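Local coordinates for protein LP15968p (Drosophila melanogaster, PDB 3MN8) that removes C-terminal arginine and lysine residues from peptides and proteins as a zinc-dependent carboxypeptidase, here represented by its first carboxypeptidase-like domain, at residues D257-M262 and Q322-S327; K249-T254 and L332-I337; G219-S224 and G265-D270. All coordinates share one frame; numbering follows the deposited sequence.

Contact 1: D257-M262 and Q322-S327; sequences DNHPIM and QRNKAS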
ATOM      1  N   ASP A 257      -9.363   0.555 -13.597  1.00 51.02           N
ATOM      2  CA  ASP A 257      -9.331   0.807 -15.039  1.00 43.05           C
ATOM      3  C   ASP A 257      -8.502  -0.274 -15.741  1.00 45.36           C
ATOM      4  O   ASP A 257      -8.841  -0.712 -16.838  1.00 49.97           O
ATOM      5  CB  ASP A 257      -8.771   2.209 -15.356  1.00 37.05           C
ATOM      6  CG  ASP A 257      -9.771   3.335 -15.067  1.00 59.57           C
ATOM      7  OD1 ASP A 257     -10.849   3.043 -14.518  1.00 67.86           O
ATOM      8  OD2 ASP A 257      -9.484   4.516 -15.387  1.00 66.14           O
ATOM      9  N   ASN A 258      -7.423  -0.702 -15.091  1.00 44.01           N
ATOM     10  CA  ASN A 258      -6.531  -1.716 -15.648  1.00 43.93           C
ATOM     11  C   ASN A 258      -6.929  -3.160 -15.337  1.00 48.11           C
ATOM     12  O   ASN A 258      -6.188  -4.092 -15.645  1.00 50.27           O
ATOM     13  CB  ASN A 258      -5.096  -1.462 -15.190  1.00 36.57           C
ATOM     14  CG  ASN A 258      -4.430  -0.355 -15.982  1.00 49.17           C
ATOM     15  OD1 ASN A 258      -3.985  -0.567 -17.115  1.00 50.69           O
ATOM     16  ND2 ASN A 258      -4.365   0.839 -15.397  1.00 44.73           N
ATOM     17  N   HIS A 259      -8.097  -3.341 -14.728  1.00 56.21           N
ATOM     18  CA  HIS A 259      -8.562  -4.662 -14.326  1.00 52.98           C
ATOM     19  C   HIS A 259      -9.821  -4.979 -15.110  1.00 51.25           C
ATOM     20  O   HIS A 259     -10.874  -4.402 -14.858  1.00 60.06           O
ATOM     21  CB  HIS A 259      -8.837  -4.699 -12.814  1.00 52.03           C
ATOM     22  CG  HIS A 259      -9.067  -6.080 -12.270  1.00 55.92           C
ATOM     23  ND1 HIS A 259     -10.094  -6.892 -12.706  1.00 53.46           N
ATOM     24  CD2 HIS A 259      -8.412  -6.784 -11.315  1.00 52.82           C
ATOM     25  CE1 HIS A 259     -10.058  -8.037 -12.046  1.00 46.18           C
ATOM     26  NE2 HIS A 259      -9.044  -8.000 -11.199  1.00 46.15           N
ATOM     27  N   PRO A 260      -9.718  -5.901 -16.068  1.00 59.21           N
ATOM     28  CA  PRO A 260     -10.772  -6.190 -17.054  1.00 58.57           C
ATOM     29  C   PRO A 260     -12.144  -6.474 -16.444  1.00 52.24           C
ATOM     30  O   PRO A 260     -13.146  -6.325 -17.133  1.00 56.77           O
ATOM     31  CB  PRO A 260     -10.262  -7.455 -17.748  1.00 53.34           C
ATOM     32  CG  PRO A 260      -8.787  -7.421 -17.566  1.00 59.28           C
ATOM     33  CD  PRO A 260      -8.552  -6.788 -16.222  1.00 51.85           C
ATOM     34  N   ILE A 261     -12.186  -6.893 -15.184  1.00 54.69           N
ATOM     35  CA  ILE A 261     -13.442  -7.309 -14.551  1.00 61.17           C
ATOM     36  C   ILE A 261     -13.936  -6.305 -13.510  1.00 49.52           C
ATOM     37  O   ILE A 261     -15.136  -5.994 -13.438  1.00 47.56           O
ATOM     38  CB  ILE A 261     -13.302  -8.710 -13.898  1.00 62.11           C
ATOM     39  CG1 ILE A 261     -13.200  -9.793 -14.980  1.00 50.65           C
ATOM     40  CG2 ILE A 261     -14.468  -8.990 -12.937  1.00 54.93           C
ATOM     41  CD1 ILE A 261     -12.864 -11.161 -14.432  1.00 55.57           C
ATOM     42  N   MET A 262     -12.995  -5.814 -12.708  1.00 44.72           N
ATOM     43  CA  MET A 262     -13.243  -4.747 -11.739  1.00 46.14           C
ATOM     44  C   MET A 262     -13.756  -3.475 -12.420  1.00 46.00           C
ATOM     45  O   MET A 262     -14.669  -2.829 -11.925  1.00 55.86           O
ATOM     46  CB  MET A 262     -11.957  -4.451 -10.954  1.00 39.27           C
ATOM     47  CG  MET A 262     -12.119  -3.485  -9.789  1.00 29.59           C
ATOM     48  SD  MET A 262     -10.567  -3.372  -8.871  1.00 54.48           S
ATOM     49  CE  MET A 262     -10.387  -5.073  -8.352  1.00 30.69           C
ATOM     50  N   GLN A 322      -2.942 -12.760 -14.356  1.00 51.25           N
ATOM     51  CA  GLN A 322      -2.987 -12.027 -15.618  1.00 55.59           C
ATOM     52  C   GLN A 322      -3.871 -10.783 -15.557  1.00 56.07           C
ATOM     53  O   GLN A 322      -3.588  -9.786 -16.226  1.00 56.47           O
ATOM     54  CB  GLN A 322      -3.430 -12.929 -16.765  1.00 52.72           C
ATOM     55  CG  GLN A 322      -2.448 -12.948 -17.913  1.00 61.74           C
ATOM     56  CD  GLN A 322      -1.144 -13.628 -17.544  1.00 69.10           C
ATOM     57  OE1 GLN A 322      -0.059 -13.145 -17.876  1.00 72.17           O
ATOM     58  NE2 GLN A 322      -1.245 -14.756 -16.845  1.00 63.75           N
ATOM     59  N   ARG A 323      -4.931 -10.840 -14.756  1.00 44.57           N
ATOM     60  CA  ARG A 323      -5.823  -9.687 -14.583  1.00 43.55           C
ATOM     61  C   ARG A 323      -5.197  -8.566 -13.754  1.00 49.12           C
ATOM     62  O   ARG A 323      -5.225  -7.390 -14.138  1.00 49.94           O
ATOM     63  CB  ARG A 323      -7.130 -10.130 -13.928  1.00 36.72           C
ATOM     64  CG  ARG A 323      -7.753 -11.317 -14.621  1.00 51.62           C
ATOM     65  CD  ARG A 323      -8.925 -11.862 -13.839  1.00 55.13           C
ATOM     66  NE  ARG A 323      -9.777 -12.724 -14.653  1.00 55.20           N
ATOM     67  CZ  ARG A 323     -10.752 -13.469 -14.150  1.00 76.90           C
ATOM     68  NH1 ARG A 323     -10.980 -13.446 -12.840  1.00 71.74           N
ATOM     69  NH2 ARG A 323     -11.494 -14.231 -14.947  1.00 94.28           N
ATOM     70  N   ASN A 324      -4.631  -8.933 -12.610  1.00 38.11           N
ATOM     71  CA  ASN A 324      -4.145  -7.947 -11.668  1.00 31.58           C
ATOM     72  C   ASN A 324      -2.758  -7.448 -12.026  1.00 42.06           C
ATOM     73  O   ASN A 324      -2.317  -6.406 -11.536  1.00 47.42           O
ATOM     74  CB  ASN A 324      -4.151  -8.527 -10.262  1.00 40.89           C
ATOM     75  CG  ASN A 324      -5.550  -8.839  -9.769  1.00 49.54           C
ATOM     76  OD1 ASN A 324      -6.148  -8.046  -9.041  1.00 53.56           O
ATOM     77  ND2 ASN A 324      -6.085  -9.998 -10.166  1.00 50.25           N
ATOM     78  N   LYS A 325      -2.076  -8.196 -12.887  1.00 38.50           N
ATOM     79  CA  LYS A 325      -0.708  -7.872 -13.301  1.00 42.38           C
ATOM     80  C   LYS A 325      -0.496  -6.389 -13.635  1.00 38.71           C
ATOM     81  O   LYS A 325       0.341  -5.729 -13.020  1.00 42.39           O
ATOM     82  CB  LYS A 325      -0.323  -8.739 -14.503  1.00 42.59           C
ATOM     83  CG  LYS A 325       1.154  -8.775 -14.851  1.00 29.57           C
ATOM     84  CD  LYS A 325       1.295  -9.536 -16.145  1.00 43.14           C
ATOM     85  CE  LYS A 325       2.730  -9.719 -16.548  1.00 56.27           C
ATOM     86  NZ  LYS A 325       2.792 -10.589 -17.753  1.00 62.19           N
ATOM     87  N   ALA A 326      -1.255  -5.888 -14.611  1.00 39.43           N
ATOM     88  CA  ALA A 326      -1.172  -4.498 -15.060  1.00 45.36           C
ATOM     89  C   ALA A 326      -1.592  -3.481 -13.987  1.00 54.98           C
ATOM     90  O   ALA A 326      -0.962  -2.423 -13.828  1.00 47.15           O
ATOM     91  CB  ALA A 326      -2.006  -4.306 -16.319  1.00 38.93           C
ATOM     92  N   SER A 327      -2.661  -3.800 -13.261  1.00 52.51           N
ATOM     93  CA  SER A 327      -3.163  -2.931 -12.194  1.00 37.72           C
ATOM     94  C   SER A 327      -2.187  -2.790 -11.017  1.00 25.15           C
ATOM     95  O   SER A 327      -2.157  -1.767 -10.347  1.00 35.04           O
ATOM     96  CB  SER A 327      -4.513  -3.456 -11.695  1.00 33.50           C
ATOM     97  OG  SER A 327      -5.358  -3.814 -12.787  1.00 39.77           O
TER
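H259 sets its imidazole against helix 317-333, and R323 and N324 meet it from two directions. The aliphatic start of R323 lies over one face of the ring, its CB 4.2 Å from the ring centroid of H259, a CH-pi contact displaced toward the rim. N324 comes to the edge instead: its OD1 lies in the ring plane, 3.4 Å from H259 CD2, and the amide stands almost upright to the ring, the planes 81° apart. This amide is fixed from outside the two segments, as OD1 accepts from Y255 OH and ND2 donates to E320 O. On the other face of the ring sits CE of M262, from the same loop as the histidine. CG anti to the backbone N (chi1 -169°) carries the ring toward the helix, and its rotation about CB-CG (chi2 -60°) turns ND1 back to its own loop, where I261 N donates to it at 3.2 Å and close to the ring plane. The loop follows helix 245-257 in the M14 catalytic domain, and the contact ties it to the last helix of that domain; the N324 side chain is about 9 Å from that of E305, the predicted proton donor/acceptor. An alanine in place of H259 would probably leave the I261 amide without its acceptor and open a gap between R323 CB and the M262 methyl. Further along the helix, S327 OG lies 3.4 Å from N258 CB, although its hydrogen bond is to Y255 O. N258 directs ND2 to T254 O, while P260 CD approaches the R323 carbonyl O at 4.0 Å.

Contact 2: K249-T254 and L332-I337; sequences KQLAHT and LRQAHI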
ATOM      1  N   LYS A 249      -9.137   8.897  -5.711  1.00 36.59           N
ATOM      2  CA  LYS A 249      -9.956   8.438  -6.832  1.00 28.14           C
ATOM      3  C   LYS A 249      -9.096   8.054  -8.039  1.00 36.84           C
ATOM      4  O   LYS A 249      -9.424   7.111  -8.764  1.00 38.36           O
ATOM      5  CB  LYS A 249     -10.993   9.497  -7.211  1.00 27.03           C
ATOM      6  CG  LYS A 249     -12.374   9.208  -6.644  1.00 31.30           C
ATOM      7  CD  LYS A 249     -13.324  10.400  -6.701  1.00 31.29           C
ATOM      8  CE  LYS A 249     -14.621  10.049  -5.973  1.00 31.11           C
ATOM      9  NZ  LYS A 249     -15.353  11.256  -5.503  1.00 49.13           N
ATOM     10  N   GLN A 250      -7.991   8.775  -8.242  1.00 38.29           N
ATOM     11  CA  GLN A 250      -7.058   8.465  -9.327  1.00 39.70           C
ATOM     12  C   GLN A 250      -6.346   7.130  -9.074  1.00 35.85           C
ATOM     13  O   GLN A 250      -6.192   6.309  -9.975  1.00 36.00           O
ATOM     14  CB  GLN A 250      -6.040   9.601  -9.533  1.00 32.03           C
ATOM     15  CG  GLN A 250      -5.085   9.339 -10.700  1.00 40.57           C
ATOM     16  CD  GLN A 250      -4.341  10.581 -11.177  1.00 47.96           C
ATOM     17  OE1 GLN A 250      -4.901  11.675 -11.251  1.00 62.94           O
ATOM     18  NE2 GLN A 250      -3.077  10.403 -11.529  1.00 41.77           N
ATOM     19  N   LEU A 251      -5.930   6.918  -7.835  1.00 29.08           N
ATOM     20  CA  LEU A 251      -5.319   5.656  -7.450  1.00 30.20           C
ATOM     21  C   LEU A 251      -6.266   4.495  -7.669  1.00 29.51           C
ATOM     22  O   LEU A 251      -5.940   3.535  -8.366  1.00 42.89           O
ATOM     23  CB  LEU A 251      -4.886   5.707  -5.990  1.00 40.57           C
ATOM     24  CG  LEU A 251      -3.792   6.740  -5.736  1.00 43.76           C
ATOM     25  CD1 LEU A 251      -3.486   6.871  -4.253  1.00 42.98           C
ATOM     26  CD2 LEU A 251      -2.540   6.414  -6.554  1.00 25.19           C
ATOM     27  N   ALA A 252      -7.442   4.584  -7.064  1.00 36.15           N
ATOM     28  CA  ALA A 252      -8.459   3.546  -7.214  1.00 42.82           C
ATOM     29  C   ALA A 252      -8.777   3.260  -8.678  1.00 44.18           C
ATOM     30  O   ALA A 252      -8.986   2.101  -9.060  1.00 48.63           O
ATOM     31  CB  ALA A 252      -9.732   3.938  -6.458  1.00 37.44           C
ATOM     32  N   HIS A 253      -8.825   4.314  -9.492  1.00 33.72           N
ATOM     33  CA  HIS A 253      -9.166   4.159 -10.904  1.00 35.14           C
ATOM     34  C   HIS A 253      -8.022   3.536 -11.666  1.00 42.38           C
ATOM     35  O   HIS A 253      -8.246   2.743 -12.582  1.00 44.62           O
ATOM     36  CB  HIS A 253      -9.543   5.488 -11.544  1.00 33.10           C
ATOM     37  CG  HIS A 253     -11.020   5.757 -11.549  1.00 46.40           C
ATOM     38  ND1 HIS A 253     -11.577   6.888 -10.986  1.00 42.48           N
ATOM     39  CD2 HIS A 253     -12.055   5.039 -12.048  1.00 49.70           C
ATOM     40  CE1 HIS A 253     -12.890   6.853 -11.134  1.00 38.03           C
ATOM     41  NE2 HIS A 253     -13.205   5.742 -11.778  1.00 56.12           N
ATOM     42  N   THR A 254      -6.798   3.888 -11.281  1.00 28.97           N
ATOM     43  CA  THR A 254      -5.617   3.278 -11.884  1.00 31.81           C
ATOM     44  C   THR A 254      -5.688   1.753 -11.823  1.00 36.78           C
ATOM     45  O   THR A 254      -5.385   1.070 -12.796  1.00 41.32           O
ATOM     46  CB  THR A 254      -4.329   3.702 -11.181  1.00 28.16           C
ATOM     47  OG1 THR A 254      -4.220   5.129 -11.195  1.00 33.60           O
ATOM     48  CG2 THR A 254      -3.140   3.096 -11.889  1.00 24.32           C
ATOM     49  N   LEU A 332       1.618   0.939  -8.694  1.00 22.23           N
ATOM     50  CA  LEU A 332       2.928   1.215  -8.125  1.00 35.95           C
ATOM     51  C   LEU A 332       3.494   2.476  -8.738  1.00 30.99           C
ATOM     52  O   LEU A 332       4.004   3.330  -8.025  1.00 35.41           O
ATOM     53  CB  LEU A 332       3.883   0.034  -8.310  1.00 44.24           C
ATOM     54  CG  LEU A 332       3.547  -1.153  -7.389  1.00 39.91           C
ATOM     55  CD1 LEU A 332       4.330  -2.403  -7.742  1.00 33.42           C
ATOM     56  CD2 LEU A 332       3.756  -0.786  -5.934  1.00 25.49           C
ATOM     57  N   ARG A 333       3.370   2.612 -10.056  1.00 36.89           N
ATOM     58  CA  ARG A 333       3.917   3.786 -10.756  1.00 28.07           C
ATOM     59  C   ARG A 333       3.217   5.091 -10.384  1.00 28.72           C
ATOM     60  O   ARG A 333       3.704   6.177 -10.700  1.00 51.97           O
ATOM     61  CB  ARG A 333       3.922   3.577 -12.270  1.00 24.80           C
ATOM     62  CG  ARG A 333       4.549   2.249 -12.666  1.00 44.83           C
ATOM     63  CD  ARG A 333       5.092   2.227 -14.086  1.00 61.63           C
ATOM     64  NE  ARG A 333       6.392   2.866 -14.181  1.00 63.78           N
ATOM     65  CZ  ARG A 333       7.532   2.308 -14.591  1.00 66.76           C
ATOM     66  NH1 ARG A 333       8.615   3.063 -14.610  1.00 61.27           N
ATOM     67  NH2 ARG A 333       7.614   1.038 -14.982  1.00 63.78           N
ATOM     68  N   GLN A 334       2.086   4.982  -9.694  1.00 29.04           N
ATOM     69  CA  GLN A 334       1.387   6.149  -9.168  1.00 20.96           C
ATOM     70  C   GLN A 334       2.136   6.759  -7.971  1.00 36.96           C
ATOM     71  O   GLN A 334       1.899   7.907  -7.591  1.00 48.18           O
ATOM     72  CB  GLN A 334      -0.042   5.779  -8.776  1.00 37.65           C
ATOM     73  CG  GLN A 334      -1.005   5.594  -9.949  1.00 33.08           C
ATOM     74  CD  GLN A 334      -1.348   6.918 -10.625  1.00 39.83           C
ATOM     75  OE1 GLN A 334      -1.995   7.784 -10.036  1.00 47.24           O
ATOM     76  NE2 GLN A 334      -0.912   7.075 -11.863  1.00 33.78           N
ATOM     77  N   ALA A 335       3.057   6.008  -7.383  1.00 23.88           N
ATOM     78  CA  ALA A 335       3.899   6.571  -6.345  1.00 29.83           C
ATOM     79  C   ALA A 335       4.875   7.581  -6.943  1.00 35.53           C
ATOM     80  O   ALA A 335       5.771   8.082  -6.261  1.00 36.47           O
ATOM     81  CB  ALA A 335       4.649   5.477  -5.606  1.00 21.99           C
ATOM     82  N   HIS A 336       4.712   7.889  -8.220  1.00 29.33           N
ATOM     83  CA  HIS A 336       5.643   8.814  -8.846  1.00 36.39           C
ATOM     84  C   HIS A 336       5.012  10.103  -9.297  1.00 37.70           C
ATOM     85  O   HIS A 336       5.712  11.016  -9.733  1.00 20.18           O
ATOM     86  CB  HIS A 336       6.370   8.137  -9.984  1.00 33.52           C
ATOM     87  CG  HIS A 336       7.221   6.994  -9.531  1.00 47.52           C
ATOM     88  ND1 HIS A 336       8.416   7.179  -8.867  1.00 49.49           N
ATOM     89  CD2 HIS A 336       7.038   5.656  -9.619  1.00 39.36           C
ATOM     90  CE1 HIS A 336       8.943   5.999  -8.586  1.00 42.48           C
ATOM     91  NE2 HIS A 336       8.127   5.060  -9.030  1.00 41.13           N
ATOM     92  N   ILE A 337       3.691  10.182  -9.158  1.00 35.39           N
ATOM     93  CA  ILE A 337       2.981  11.399  -9.514  1.00 31.97           C
ATOM     94  C   ILE A 337       3.274  12.516  -8.541  1.00 27.77           C
ATOM     95  O   ILE A 337       3.835  12.301  -7.458  1.00 39.67           O
ATOM     96  CB  ILE A 337       1.460  11.187  -9.593  1.00 41.60           C
ATOM     97  CG1 ILE A 337       0.897  10.850  -8.213  1.00 42.07           C
ATOM     98  CG2 ILE A 337       1.121  10.111 -10.630  1.00 36.72           C
ATOM     99  CD1 ILE A 337      -0.572  10.497  -8.245  1.00 38.94           C
TER
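Q250 and Q334 form the polar bond of this contact, which joins helix 245-257 to the chain at the end of helix 317-333. Q250 NE2 donates to Q334 OE1 at 3.2 Å, meeting a lone pair in the carbonyl plane at a C=O...N angle of 122°. The two side chains cross at about a right angle, with their amide planes turned 50° from each other. Q250 reaches across with an extended chain, whereas Q334 bends at its second torsion (chi2 -71°), which folds its amide along the flank of the opposing helix. A second polar feature belongs to that helix alone: T254 OG1 donates to Q250 O at 2.6 Å, while T254 N binds the same oxygen from the other face of its plane. The threonine hydroxyl is thus turned to its own backbone, and it meets Q334 by packing, with OG1 3.4 Å from Q334 CD. The apolar contacts lie beside these. L251 CD2 comes to 3.4 Å from Q334 CB, and both residues also rest on L212 of the central sheet. At the other end, I337 CD1 approaches Q250 NE2 at 4.1 Å. I337 touches N404 and Q250 touches T379 and P380, so the contact lies where the catalytic domain meets the transthyretin-like domain that follows it. Because both bonded groups are uncharged amides, this junction probably depends little on pH; a single amide-amide bond gives it direction, and the contacts of the Q334 stem with L251 and T254 supply the packing.

Contact 3: G219-S224 and G265-D270; sequences GAVVAS and GNNCND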
ATOM      1  N   GLY A 219     -13.881 -11.133  -1.352  1.00 36.51           N
ATOM      2  CA  GLY A 219     -15.281 -11.088  -0.991  1.00 36.67           C
ATOM      3  C   GLY A 219     -16.007 -10.299  -2.049  1.00 53.73           C
ATOM      4  O   GLY A 219     -17.207 -10.473  -2.282  1.00 61.87           O
ATOM      5  N   ALA A 220     -15.259  -9.432  -2.715  1.00 41.67           N
ATOM      6  CA  ALA A 220     -15.845  -8.622  -3.764  1.00 47.76           C
ATOM      7  C   ALA A 220     -14.740  -8.186  -4.698  1.00 42.62           C
ATOM      8  O   ALA A 220     -13.582  -8.524  -4.481  1.00 41.77           O
ATOM      9  CB  ALA A 220     -16.577  -7.418  -3.166  1.00 48.05           C
ATOM     10  N   VAL A 221     -15.106  -7.443  -5.740  1.00 45.81           N
ATOM     11  CA  VAL A 221     -14.155  -6.978  -6.740  1.00 42.40           C
ATOM     12  C   VAL A 221     -14.287  -5.469  -6.920  1.00 48.03           C
ATOM     13  O   VAL A 221     -15.155  -5.001  -7.663  1.00 51.13           O
ATOM     14  CB  VAL A 221     -14.394  -7.657  -8.094  1.00 37.22           C
ATOM     15  CG1 VAL A 221     -13.168  -7.487  -8.975  1.00 38.12           C
ATOM     16  CG2 VAL A 221     -14.717  -9.139  -7.905  1.00 38.65           C
ATOM     17  N   VAL A 222     -13.424  -4.708  -6.249  1.00 45.46           N
ATOM     18  CA  VAL A 222     -13.568  -3.251  -6.216  1.00 49.34           C
ATOM     19  C   VAL A 222     -12.357  -2.559  -5.588  1.00 45.25           C
ATOM     20  O   VAL A 222     -11.653  -3.135  -4.752  1.00 48.10           O
ATOM     21  CB  VAL A 222     -14.843  -2.835  -5.418  1.00 51.47           C
ATOM     22  CG1 VAL A 222     -14.664  -3.156  -3.926  1.00 47.02           C
ATOM     23  CG2 VAL A 222     -15.201  -1.343  -5.627  1.00 44.97           C
ATOM     24  N   ALA A 223     -12.139  -1.312  -5.987  1.00 33.54           N
ATOM     25  CA  ALA A 223     -11.059  -0.502  -5.463  1.00 37.46           C
ATOM     26  C   ALA A 223     -11.627   0.540  -4.487  1.00 46.20           C
ATOM     27  O   ALA A 223     -12.341   1.475  -4.894  1.00 28.00           O
ATOM     28  CB  ALA A 223     -10.317   0.166  -6.612  1.00 33.33           C
ATOM     29  N   SER A 224     -11.304   0.354  -3.203  1.00 39.73           N
ATOM     30  CA  SER A 224     -11.864   1.142  -2.104  1.00 22.52           C
ATOM     31  C   SER A 224     -10.813   2.037  -1.468  1.00 29.27           C
ATOM     32  O   SER A 224      -9.667   1.633  -1.287  1.00 36.36           O
ATOM     33  CB  SER A 224     -12.440   0.207  -1.032  1.00 37.89           C
ATOM     34  OG  SER A 224     -13.055   0.920   0.035  1.00 55.16           O
ATOM     35  N   GLY A 265     -17.985  -3.075 -12.612  1.00 58.63           N
ATOM     36  CA  GLY A 265     -18.672  -2.442 -11.506  1.00 50.71           C
ATOM     37  C   GLY A 265     -19.881  -3.188 -11.009  1.00 55.18           C
ATOM     38  O   GLY A 265     -20.558  -2.718 -10.092  1.00 56.99           O
ATOM     39  N   ASN A 266     -20.143  -4.352 -11.602  1.00 56.27           N
ATOM     40  CA  ASN A 266     -21.341  -5.127 -11.277  1.00 56.83           C
ATOM     41  C   ASN A 266     -21.041  -6.552 -10.825  1.00 59.40           C
ATOM     42  O   ASN A 266     -21.803  -7.482 -11.111  1.00 65.62           O
ATOM     43  CB  ASN A 266     -22.292  -5.150 -12.470  1.00 62.67           C
ATOM     44  CG  ASN A 266     -21.591  -5.497 -13.766  1.00 75.27           C
ATOM     45  OD1 ASN A 266     -20.384  -5.757 -13.787  1.00 76.20           O
ATOM     46  ND2 ASN A 266     -22.346  -5.499 -14.860  1.00 75.69           N
ATOM     47  N   ASN A 267     -19.938  -6.712 -10.104  1.00 47.60           N
ATOM     48  CA  ASN A 267     -19.457  -8.028  -9.704  1.00 48.38           C
ATOM     49  C   ASN A 267     -20.027  -8.455  -8.355  1.00 48.97           C
ATOM     50  O   ASN A 267     -20.436  -7.606  -7.562  1.00 49.16           O
ATOM     51  CB  ASN A 267     -17.927  -8.022  -9.655  1.00 55.00           C
ATOM     52  CG  ASN A 267     -17.306  -7.307 -10.855  1.00 59.20           C
ATOM     53  OD1 ASN A 267     -17.597  -7.628 -12.009  1.00 58.66           O
ATOM     54  ND2 ASN A 267     -16.450  -6.332 -10.583  1.00 52.46           N
ATOM     55  N   CYS A 268     -20.062  -9.767  -8.119  1.00 56.47           N
ATOM     56  CA  CYS A 268     -20.536 -10.362  -6.858  1.00 59.72           C
ATOM     57  C   CYS A 268     -21.825  -9.749  -6.315  1.00 65.14           C
ATOM     58  O   CYS A 268     -21.965  -9.569  -5.098  1.00 62.87           O
ATOM     59  CB  CYS A 268     -19.451 -10.308  -5.764  1.00 47.37           C
ATOM     60  SG  CYS A 268     -17.807  -9.777  -6.299  1.00 67.16           S
ATOM     61  N   ASN A 269     -22.758  -9.431  -7.209  1.00 67.77           N
ATOM     62  CA  ASN A 269     -24.015  -8.778  -6.826  1.00 75.07           C
ATOM     63  C   ASN A 269     -23.832  -7.318  -6.378  1.00 72.90           C
ATOM     64  O   ASN A 269     -24.798  -6.654  -5.975  1.00 67.96           O
ATOM     65  CB  ASN A 269     -24.764  -9.579  -5.744  1.00 77.00           C
ATOM     66  CG  ASN A 269     -25.357 -10.885  -6.276  1.00 81.57           C
ATOM     67  OD1 ASN A 269     -25.615 -11.815  -5.509  1.00 80.48           O
ATOM     68  ND2 ASN A 269     -25.580 -10.954  -7.587  1.00 83.54           N
ATOM     69  N   ASP A 270     -22.598  -6.821  -6.460  1.00 67.85           N
ATOM     70  CA  ASP A 270     -22.290  -5.447  -6.058  1.00 63.55           C
ATOM     71  C   ASP A 270     -22.419  -4.496  -7.234  1.00 71.37           C
ATOM     72  O   ASP A 270     -22.246  -4.904  -8.385  1.00 72.62           O
ATOM     73  CB  ASP A 270     -20.873  -5.350  -5.500  1.00 53.29           C
ATOM     74  CG  ASP A 270     -20.668  -6.215  -4.272  1.00 59.02           C
ATOM     75  OD1 ASP A 270     -21.623  -6.369  -3.482  1.00 66.22           O
ATOM     76  OD2 ASP A 270     -19.548  -6.735  -4.096  1.00 58.25           O
TER
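V221 and N267 are brought together by their first torsions: V221 places CG1 anti to its own N (chi1 -163°), which directs CG2 to the C268 sulfur, while N267 holds CG anti to the carbonyl carbon (chi1 -43°) and carries its amide across the valine at about a right angle. N267 ND2 then makes a long, weak hydrogen bond to V221 O at 3.5 Å; the same nitrogen also donates to I261 O. Nearer the backbone, N267 CB lies 3.8 Å from V221 CG2. C268 SG, bonded to C308 in a disulfide, packs 3.5 Å from V221 CG2 and 4.1 Å from A220 CB. D270 reaches the same alanine from the other end of the turn, its OD2 facing A220 CB. Residues 267-270 form a type I' beta turn, closed by D270 N donating to N267 O at 2.6 Å. The opposing segment leads into strand 222-225 of the central sheet and borders the active site: the A220 side chain is about 4 Å from that of E305, the predicted proton donor/acceptor, and the nearest atoms of G219 and the bound inhibitor (2-guanidinoethylmercapto)succinic acid are about 6 Å apart. With one weak bond between them, the segments are probably held mainly by packing of V221 and A220 on the C268 sulfur, which the bridge to C308 fixes in place.

From the N terminus, 219-224 comes first, just after the zinc ligand H217, and contact 3 closes a loop when the chain returns at 265-270. Inside that loop lie helix 245-257, where contact 2 starts at 249-254, and 257-262, the first half of contact 1. Their partners come later on the 317-337 region, so contact 3 crosses both others, while contact 1 falls within the wider closure of contact 2. Contacts 1 and 2 tie helix 245-257 and the loop after it to the last helix of the catalytic domain and the chain just after it; contact 3 ties that loop to the chain leading into strand 222-225. M262 packing on V221 joins contacts 1 and 3, and A252 O against A223 CB joins contacts 2 and 3.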